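Homocysteine S-methyltransferase (Escherichia coli, PDB 5DMM) catalyses zinc-dependent methyl transfer from S-methylmethionine, or less efficiently S-adenosylmethionine, to homocysteine, yielding methionine. Local coordinates at residues T68-A76 with F149-L157; Q276-W284 with D302-S310. One frame throughout, in Å; residues are numbered along the deposited sequence.

Contact 1. Residues T68-A76 with F149-L157; sequences TASYQATPA and FHRPRVEAL. With HCS (2-amino-4-mercapto-butyric acid), chain F.
The homocysteine pocket of this TIM barrel is lined by the loop after strand 65-67, and Arg153 of helix 143-159 grips that loop from the side away from the ligand through the type I turn from Ser70 to Ala73. Its NH1 donates to Ser70 O at 3.0 Å, the acceptor lying in the guanidinium plane and NH1 in the carbonyl plane, with an N-H...O angle of 153°. A weaker, more bent bond joins the same NH1 to Tyr71 O. Ser70 O also accepts from Ala73 N inside the turn, so one carbonyl serves both the turn and the helix. Over one face of the guanidinium sits the Thr74 methyl, with CG2 3.4 Å from Arg153 CZ, while NH2 bonds weakly to Gly123 O. A leucine in place of Arg153 has no side-chain N-H, and Tyr71 O would probably be left without this mate, Ser70 O with the turn's own bond, and the turn freer to shift. On the pocket side, Tyr71, with CG anti to its N (chi1 179°), swings its ring from the turn to the ligand and lays one face against the homocysteine side chain, the ligand's CG lying 3.8 Å above the ring plane; Tyr71 OH bonds to Glu134. Thr74 OG1 caps Gly77 N at the start of helix 75-78 and lies 3.6 Å from Phe149 CE1. Pro75 CG packs on Pro152 CB at 3.6 Å, and Ala76 CB meets the edge of the Phe149 ring. Beside them a water accepts from Ala76 N and donates to Phe149 O, 2.9 Å away.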
loop_
_atom_site.group_PDB
_atom_site.type_symbol
_atom_site.label_atom_id
_atom_site.label_comp_id
_atom_site.label_asym_id
_atom_site.label_seq_id
_atom_site.Cartn_x
_atom_site.Cartn_y
_atom_site.Cartn_z
ATOM N N THR A 68 1.659 -6.180 2.023
ATOM C CA THR A 68 1.198 -7.557 1.778
ATOM C C THR A 68 0.565 -7.722 0.399
ATOM O O THR A 68 0.151 -6.746 -0.237
ATOM C CB THR A 68 0.189 -8.012 2.847
ATOM O OG1 THR A 68 -0.954 -7.140 2.840
ATOM C CG2 THR A 68 0.837 -7.982 4.226
ATOM N N ALA A 69 0.491 -8.973 -0.059
ATOM C CA ALA A 69 -0.063 -9.270 -1.379
ATOM C C ALA A 69 -1.588 -9.361 -1.362
ATOM O O ALA A 69 -2.155 -10.332 -1.871
ATOM C CB ALA A 69 0.533 -10.574 -1.907
ATOM N N SER A 70 -2.256 -8.374 -0.762
ATOM C CA SER A 70 -3.707 -8.445 -0.579
ATOM C C SER A 70 -4.464 -7.378 -1.369
ATOM O O SER A 70 -5.647 -7.163 -1.135
ATOM C CB SER A 70 -4.061 -8.320 0.906
ATOM O OG SER A 70 -3.392 -7.209 1.489
ATOM N N TYR A 71 -3.773 -6.700 -2.278
ATOM C CA TYR A 71 -4.357 -5.591 -3.043
ATOM C C TYR A 71 -5.682 -5.944 -3.728
ATOM O O TYR A 71 -6.609 -5.112 -3.801
ATOM C CB TYR A 71 -3.350 -5.127 -4.091
ATOM C CG TYR A 71 -3.831 -4.001 -4.980
ATOM C CD1 TYR A 71 -3.951 -2.709 -4.489
ATOM C CD2 TYR A 71 -4.148 -4.234 -6.316
ATOM C CE1 TYR A 71 -4.378 -1.677 -5.297
ATOM C CE2 TYR A 71 -4.576 -3.208 -7.134
ATOM C CZ TYR A 71 -4.680 -1.930 -6.621
ATOM O OH TYR A 71 -5.108 -0.903 -7.430
ATOM N N GLN A 72 -5.755 -7.166 -4.249
ATOM C CA GLN A 72 -6.962 -7.649 -4.916
ATOM C C GLN A 72 -7.538 -8.878 -4.210
ATOM O O GLN A 72 -8.306 -9.645 -4.791
ATOM C CB GLN A 72 -6.673 -7.928 -6.398
ATOM C CG GLN A 72 -6.877 -6.655 -7.240
ATOM C CD GLN A 72 -6.066 -6.609 -8.520
ATOM O OE1 GLN A 72 -4.918 -7.054 -8.566
ATOM N NE2 GLN A 72 -6.658 -6.044 -9.566
ATOM N N ALA A 73 -7.177 -9.042 -2.940
ATOM C CA ALA A 73 -7.712 -10.130 -2.127
ATOM C C ALA A 73 -8.897 -9.668 -1.263
ATOM O O ALA A 73 -8.727 -9.184 -0.144
ATOM C CB ALA A 73 -6.616 -10.722 -1.254
ATOM N N THR A 74 -10.102 -9.823 -1.800
ATOM C CA THR A 74 -11.333 -9.596 -1.046
ATOM C C THR A 74 -12.258 -10.777 -1.273
ATOM O O THR A 74 -12.118 -11.473 -2.266
ATOM C CB THR A 74 -12.076 -8.319 -1.483
ATOM O OG1 THR A 74 -12.334 -8.389 -2.894
ATOM C CG2 THR A 74 -11.261 -7.053 -1.152
ATOM N N PRO A 75 -13.208 -10.998 -0.355
ATOM C CA PRO A 75 -14.236 -12.008 -0.624
ATOM C C PRO A 75 -14.975 -11.755 -1.940
ATOM O O PRO A 75 -15.243 -12.710 -2.660
ATOM C CB PRO A 75 -15.176 -11.869 0.572
ATOM C CG PRO A 75 -14.278 -11.406 1.686
ATOM C CD PRO A 75 -13.294 -10.468 1.019
ATOM N N ALA A 76 -15.274 -10.495 -2.259
ATOM C CA ALA A 76 -15.911 -10.150 -3.538
ATOM C C ALA A 76 -15.104 -10.646 -4.736
ATOM O O ALA A 76 -15.642 -11.290 -5.646
ATOM C CB ALA A 76 -16.118 -8.632 -3.646
ATOM N N PHE A 149 -17.845 -4.155 1.200
ATOM C CA PHE A 149 -16.778 -4.638 0.323
ATOM C C PHE A 149 -15.448 -4.701 1.060
ATOM O O PHE A 149 -14.712 -5.678 0.945
ATOM C CB PHE A 149 -16.640 -3.741 -0.917
ATOM C CG PHE A 149 -15.385 -3.989 -1.721
ATOM C CD1 PHE A 149 -15.303 -5.056 -2.601
ATOM C CD2 PHE A 149 -14.301 -3.141 -1.610
ATOM C CE1 PHE A 149 -14.157 -5.283 -3.349
ATOM C CE2 PHE A 149 -13.143 -3.356 -2.363
ATOM C CZ PHE A 149 -13.072 -4.428 -3.228
ATOM N N HIS A 150 -15.152 -3.655 1.827
ATOM C CA HIS A 150 -13.850 -3.532 2.465
ATOM C C HIS A 150 -13.717 -4.228 3.818
ATOM O O HIS A 150 -12.624 -4.643 4.190
ATOM C CB HIS A 150 -13.515 -2.054 2.661
ATOM C CG HIS A 150 -13.014 -1.377 1.431
ATOM N ND1 HIS A 150 -11.804 -1.695 0.847
ATOM C CD2 HIS A 150 -13.561 -0.406 0.661
ATOM C CE1 HIS A 150 -11.619 -0.929 -0.215
ATOM N NE2 HIS A 150 -12.672 -0.144 -0.352
ATOM N N ARG A 151 -14.821 -4.327 4.556
ATOM C CA ARG A 151 -14.782 -4.812 5.943
ATOM C C ARG A 151 -14.055 -6.152 6.180
ATOM O O ARG A 151 -13.184 -6.212 7.050
ATOM C CB ARG A 151 -16.211 -4.909 6.508
ATOM C CG ARG A 151 -16.262 -5.427 7.939
ATOM C CD ARG A 151 -17.682 -5.345 8.526
ATOM N NE ARG A 151 -18.151 -3.966 8.654
ATOM C CZ ARG A 151 -19.130 -3.438 7.923
ATOM N NH1 ARG A 151 -19.756 -4.177 7.016
ATOM N NH2 ARG A 151 -19.487 -2.172 8.103
ATOM N N PRO A 152 -14.397 -7.223 5.435
ATOM C CA PRO A 152 -13.720 -8.506 5.721
ATOM C C PRO A 152 -12.194 -8.468 5.583
ATOM O O PRO A 152 -11.491 -9.122 6.365
ATOM C CB PRO A 152 -14.286 -9.462 4.668
ATOM C CG PRO A 152 -15.469 -8.807 4.095
ATOM C CD PRO A 152 -15.312 -7.335 4.282
ATOM N N ARG A 153 -11.691 -7.716 4.607
ATOM C CA ARG A 153 -10.240 -7.630 4.413
ATOM C C ARG A 153 -9.592 -6.798 5.522
ATOM O O ARG A 153 -8.518 -7.150 6.021
ATOM C CB ARG A 153 -9.895 -7.049 3.037
ATOM C CG ARG A 153 -8.406 -6.720 2.872
ATOM C CD ARG A 153 -8.073 -6.365 1.430
ATOM N NE ARG A 153 -8.932 -5.297 0.938
ATOM C CZ ARG A 153 -8.889 -4.810 -0.296
ATOM N NH1 ARG A 153 -8.010 -5.290 -1.176
ATOM N NH2 ARG A 153 -9.720 -3.835 -0.648
ATOM N N VAL A 154 -10.226 -5.697 5.912
ATOM C CA VAL A 154 -9.709 -4.917 7.032
ATOM C C VAL A 154 -9.614 -5.794 8.277
ATOM O O VAL A 154 -8.594 -5.811 8.954
ATOM C CB VAL A 154 -10.580 -3.669 7.328
ATOM C CG1 VAL A 154 -10.231 -3.073 8.676
ATOM C CG2 VAL A 154 -10.400 -2.627 6.216
ATOM N N GLU A 155 -10.674 -6.550 8.564
ATOM C CA GLU A 155 -10.670 -7.398 9.744
ATOM C C GLU A 155 -9.593 -8.484 9.674
ATOM O O GLU A 155 -8.866 -8.707 10.642
ATOM C CB GLU A 155 -12.064 -7.999 9.951
ATOM C CG GLU A 155 -13.014 -6.944 10.507
ATOM C CD GLU A 155 -14.426 -7.453 10.811
ATOM O OE1 GLU A 155 -14.701 -8.660 10.641
ATOM O OE2 GLU A 155 -15.266 -6.624 11.224
ATOM N N ALA A 156 -9.456 -9.116 8.517
ATOM C CA ALA A 156 -8.503 -10.207 8.355
ATOM C C ALA A 156 -7.059 -9.717 8.480
ATOM O O ALA A 156 -6.217 -10.389 9.087
ATOM C CB ALA A 156 -8.718 -10.893 7.014
ATOM N N LEU A 157 -6.781 -8.540 7.923
ATOM C CA LEU A 157 -5.431 -7.968 7.977
ATOM C C LEU A 157 -5.050 -7.588 9.416
ATOM O O LEU A 157 -3.925 -7.829 9.858
ATOM C CB LEU A 157 -5.325 -6.741 7.056
ATOM C CG LEU A 157 -5.381 -6.978 5.537
ATOM C CD1 LEU A 157 -5.498 -5.641 4.789
ATOM C CD2 LEU A 157 -4.143 -7.727 5.019
HETATM N N HCS F . -0.560 -4.225 -5.229
HETATM C CA HCS F . 0.302 -3.064 -5.124
HETATM C CB HCS F . -0.441 -1.832 -5.624
HETATM C CG HCS F . -0.830 -1.985 -7.089
HETATM S SD HCS F . -1.399 -0.392 -7.734
HETATM C C HCS F . 0.697 -2.862 -3.691
HETATM O OXT HCS F . 0.239 -3.645 -2.830
HETATM O O HCS F . 1.469 -1.920 -3.411
HETATM O O HOH W 1 -15.459 -8.186 -0.196
#

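Contact 2. Residues Q276-W284 with D302-S310; sequences QLADYLPQW and DIAALKARS
Leu306 packs closely against Leu277 and Ala278 in the buried part of this contact. Leu306 CD2 reaches Ala278 CA, and at the margin the small side chain of Ala278 allows a close approach, Ala278 CB lying 3.5 Å from Ala305 CB. Leu277, with CG anti to the backbone N (chi1 -171°), runs obliquely across Leu306 and brings CD2 to 3.6 Å from Leu306 CD1. Leu281 CD2 rests on the last helical turn, 3.6 Å from Leu306 O and 3.8 Å from Ser310 CB. Here the C-terminal helix 300-309 of the TIM barrel packs beside the 3-10 turn 278-280 and helix 281-286, which precede strand 289-292; Leu281 and Leu306 both touch Ile292 of that strand. The solvent side is polar. The methylenes of Arg309, extended from CG to NE, still lie close over Ala278; looser is its exposed charged end, where NH2 forms a salt bridge with Asp279 OD1 at 3.1 Å, the carboxylate and guanidinium planes turned 62° apart. At the other end a water accepts from Ala278 N and donates to Asp302 OD1, 3.2 Å away; Asp302 OD2 accepts a hydrogen bond from the backbone N of Thr299.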
loop_
_atom_site.group_PDB
_atom_site.type_symbol
_atom_site.label_atom_id
_atom_site.label_comp_id
_atom_site.label_asym_id
_atom_site.label_seq_id
_atom_site.Cartn_x
_atom_site.Cartn_y
_atom_site.Cartn_z
ATOM N N GLN A 276 15.572 7.831 -13.273
ATOM C CA GLN A 276 15.693 6.822 -12.226
ATOM C C GLN A 276 14.911 7.216 -10.974
ATOM O O GLN A 276 14.968 8.362 -10.528
ATOM C CB GLN A 276 17.162 6.600 -11.871
ATOM C CG GLN A 276 17.384 5.734 -10.643
ATOM C CD GLN A 276 17.998 4.391 -10.983
ATOM O OE1 GLN A 276 18.772 4.273 -11.935
ATOM N NE2 GLN A 276 17.647 3.366 -10.211
ATOM N N LEU A 277 14.202 6.250 -10.401
ATOM C CA LEU A 277 13.347 6.500 -9.248
ATOM C C LEU A 277 14.125 7.127 -8.083
ATOM O O LEU A 277 13.728 8.164 -7.542
ATOM C CB LEU A 277 12.657 5.190 -8.820
ATOM C CG LEU A 277 11.561 5.281 -7.757
ATOM C CD1 LEU A 277 10.626 4.077 -7.824
ATOM C CD2 LEU A 277 12.134 5.393 -6.350
ATOM N N ALA A 278 15.252 6.524 -7.718
ATOM C CA ALA A 278 16.019 6.997 -6.571
ATOM C C ALA A 278 16.605 8.408 -6.752
ATOM O O ALA A 278 16.928 9.067 -5.768
ATOM C CB ALA A 278 17.128 6.017 -6.248
ATOM N N ASP A 279 16.732 8.874 -7.993
ATOM C CA ASP A 279 17.257 10.226 -8.243
ATOM C C ASP A 279 16.343 11.320 -7.699
ATOM O O ASP A 279 16.779 12.458 -7.500
ATOM C CB ASP A 279 17.477 10.459 -9.739
ATOM C CG ASP A 279 18.643 9.662 -10.290
ATOM O OD1 ASP A 279 19.500 9.229 -9.491
ATOM O OD2 ASP A 279 18.700 9.468 -11.519
ATOM N N TYR A 280 15.078 10.974 -7.472
ATOM C CA TYR A 280 14.077 11.927 -6.999
ATOM C C TYR A 280 14.050 12.123 -5.489
ATOM O O TYR A 280 13.348 13.002 -4.989
ATOM C CB TYR A 280 12.688 11.481 -7.450
ATOM C CG TYR A 280 12.411 11.703 -8.911
ATOM C CD1 TYR A 280 11.679 12.804 -9.331
ATOM C CD2 TYR A 280 12.880 10.810 -9.876
ATOM C CE1 TYR A 280 11.421 13.014 -10.663
ATOM C CE2 TYR A 280 12.629 11.014 -11.210
ATOM C CZ TYR A 280 11.897 12.119 -11.599
ATOM O OH TYR A 280 11.640 12.336 -12.931
ATOM N N LEU A 281 14.792 11.300 -4.757
ATOM C CA LEU A 281 14.711 11.303 -3.305
ATOM C C LEU A 281 14.909 12.705 -2.677
ATOM O O LEU A 281 14.140 13.092 -1.791
ATOM C CB LEU A 281 15.707 10.293 -2.735
ATOM C CG LEU A 281 15.905 10.175 -1.223
ATOM C CD1 LEU A 281 14.594 10.195 -0.479
ATOM C CD2 LEU A 281 16.655 8.890 -0.909
ATOM N N PRO A 282 15.911 13.479 -3.133
ATOM C CA PRO A 282 16.011 14.818 -2.526
ATOM C C PRO A 282 14.808 15.740 -2.796
ATOM O O PRO A 282 14.386 16.419 -1.856
ATOM C CB PRO A 282 17.291 15.396 -3.153
ATOM C CG PRO A 282 18.079 14.210 -3.544
ATOM C CD PRO A 282 17.084 13.172 -3.972
ATOM N N GLN A 283 14.279 15.781 -4.019
ATOM C CA GLN A 283 13.097 16.592 -4.313
ATOM C C GLN A 283 11.920 16.150 -3.453
ATOM O O GLN A 283 11.180 16.970 -2.919
ATOM C CB GLN A 283 12.642 16.469 -5.764
ATOM C CG GLN A 283 13.478 17.088 -6.836
ATOM C CD GLN A 283 13.119 16.476 -8.178
ATOM O OE1 GLN A 283 11.939 16.388 -8.539
ATOM N NE2 GLN A 283 14.130 15.997 -8.899
ATOM N N TRP A 284 11.732 14.837 -3.374
ATOM C CA TRP A 284 10.600 14.281 -2.629
ATOM C C TRP A 284 10.696 14.588 -1.150
ATOM O O TRP A 284 9.706 14.999 -0.535
ATOM C CB TRP A 284 10.519 12.765 -2.834
ATOM C CG TRP A 284 10.112 12.379 -4.198
ATOM C CD1 TRP A 284 9.576 13.189 -5.161
ATOM C CD2 TRP A 284 10.188 11.072 -4.769
ATOM N NE1 TRP A 284 9.323 12.462 -6.299
ATOM C CE2 TRP A 284 9.686 11.158 -6.082
ATOM C CE3 TRP A 284 10.642 9.836 -4.294
ATOM C CZ2 TRP A 284 9.638 10.054 -6.941
ATOM C CZ3 TRP A 284 10.598 8.738 -5.148
ATOM C CH2 TRP A 284 10.095 8.856 -6.454
ATOM N N ASP A 302 15.430 -0.899 -7.148
ATOM C CA ASP A 302 15.003 0.473 -6.861
ATOM C C ASP A 302 15.122 0.804 -5.381
ATOM O O ASP A 302 15.540 1.912 -5.021
ATOM C CB ASP A 302 13.562 0.705 -7.318
ATOM C CG ASP A 302 13.380 0.504 -8.808
ATOM O OD1 ASP A 302 13.714 1.433 -9.579
ATOM O OD2 ASP A 302 12.886 -0.574 -9.213
ATOM N N ILE A 303 14.735 -0.144 -4.528
ATOM C CA ILE A 303 14.821 0.035 -3.079
ATOM C C ILE A 303 16.286 0.138 -2.648
ATOM O O ILE A 303 16.649 0.969 -1.811
ATOM C CB ILE A 303 14.112 -1.127 -2.334
ATOM C CG1 ILE A 303 12.641 -1.166 -2.748
ATOM C CG2 ILE A 303 14.221 -0.951 -0.833
ATOM C CD1 ILE A 303 11.954 0.193 -2.587
ATOM N N ALA A 304 17.131 -0.703 -3.233
ATOM C CA ALA A 304 18.568 -0.657 -2.964
ATOM C C ALA A 304 19.153 0.701 -3.357
ATOM O O ALA A 304 19.954 1.291 -2.622
ATOM C CB ALA A 304 19.275 -1.785 -3.711
ATOM N N ALA A 305 18.732 1.219 -4.503
ATOM C CA ALA A 305 19.182 2.544 -4.925
ATOM C C ALA A 305 18.718 3.644 -3.960
ATOM O O ALA A 305 19.464 4.576 -3.670
ATOM C CB ALA A 305 18.697 2.848 -6.336
ATOM N N LEU A 306 17.492 3.537 -3.458
ATOM C CA LEU A 306 16.972 4.543 -2.527
ATOM C C LEU A 306 17.753 4.507 -1.232
ATOM O O LEU A 306 18.073 5.552 -0.648
ATOM C CB LEU A 306 15.480 4.316 -2.247
ATOM C CG LEU A 306 14.500 4.743 -3.346
ATOM C CD1 LEU A 306 13.140 4.134 -3.112
ATOM C CD2 LEU A 306 14.384 6.259 -3.380
ATOM N N LYS A 307 18.073 3.297 -0.798
ATOM C CA LYS A 307 18.798 3.069 0.443
ATOM C C LYS A 307 20.179 3.726 0.378
ATOM O O LYS A 307 20.612 4.388 1.325
ATOM C CB LYS A 307 18.908 1.564 0.704
ATOM C CG LYS A 307 19.684 1.158 1.949
ATOM C CD LYS A 307 18.974 1.614 3.207
ATOM C CE LYS A 307 19.684 1.131 4.459
ATOM N NZ LYS A 307 18.990 1.619 5.690
ATOM N N ALA A 308 20.841 3.565 -0.764
ATOM C CA ALA A 308 22.171 4.123 -0.972
ATOM C C ALA A 308 22.140 5.647 -0.994
ATOM O O ALA A 308 23.078 6.290 -0.530
ATOM C CB ALA A 308 22.773 3.589 -2.258
ATOM N N ARG A 309 21.061 6.220 -1.519
ATOM C CA ARG A 309 20.949 7.678 -1.622
ATOM C C ARG A 309 20.435 8.324 -0.345
ATOM O O ARG A 309 20.433 9.544 -0.219
ATOM C CB ARG A 309 20.053 8.060 -2.804
ATOM C CG ARG A 309 20.761 7.893 -4.146
ATOM C CD ARG A 309 19.810 8.024 -5.325
ATOM N NE ARG A 309 20.507 8.060 -6.612
ATOM C CZ ARG A 309 20.949 6.987 -7.262
ATOM N NH1 ARG A 309 20.783 5.774 -6.746
ATOM N NH2 ARG A 309 21.569 7.128 -8.430
ATOM N N SER A 310 20.004 7.507 0.607
ATOM C CA SER A 310 19.537 8.028 1.882
ATOM C C SER A 310 20.542 7.742 2.990
ATOM O O SER A 310 20.891 8.634 3.765
ATOM C CB SER A 310 18.169 7.437 2.237
ATOM O OG SER A 310 18.238 6.035 2.399
HETATM O O HOH W 2 15.790 3.669 -8.495
#

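In the fold
Both contacts belong to one TIM barrel but lie on opposite sides of the chain's centre, their own centres 30 Å apart and their nearest atoms about 13 Å apart. Contact 1 is largely buried and joins the pocket loop after strand 65-67 to helix 143-159; contact 2, partly exposed, pairs the helical elements before and after strand 289-292 in the outer layer. The two have no helix or strand in common. Their arginines differ accordingly: one is buried and spends its N-H groups on backbone carbonyls, the other is at the surface and pairs with a carboxylate. Only contact 1 touches homocysteine, whereas the side chain of Leu277 in contact 2 stays about 10 Å from the zinc ion held by Cys229 and Cys295.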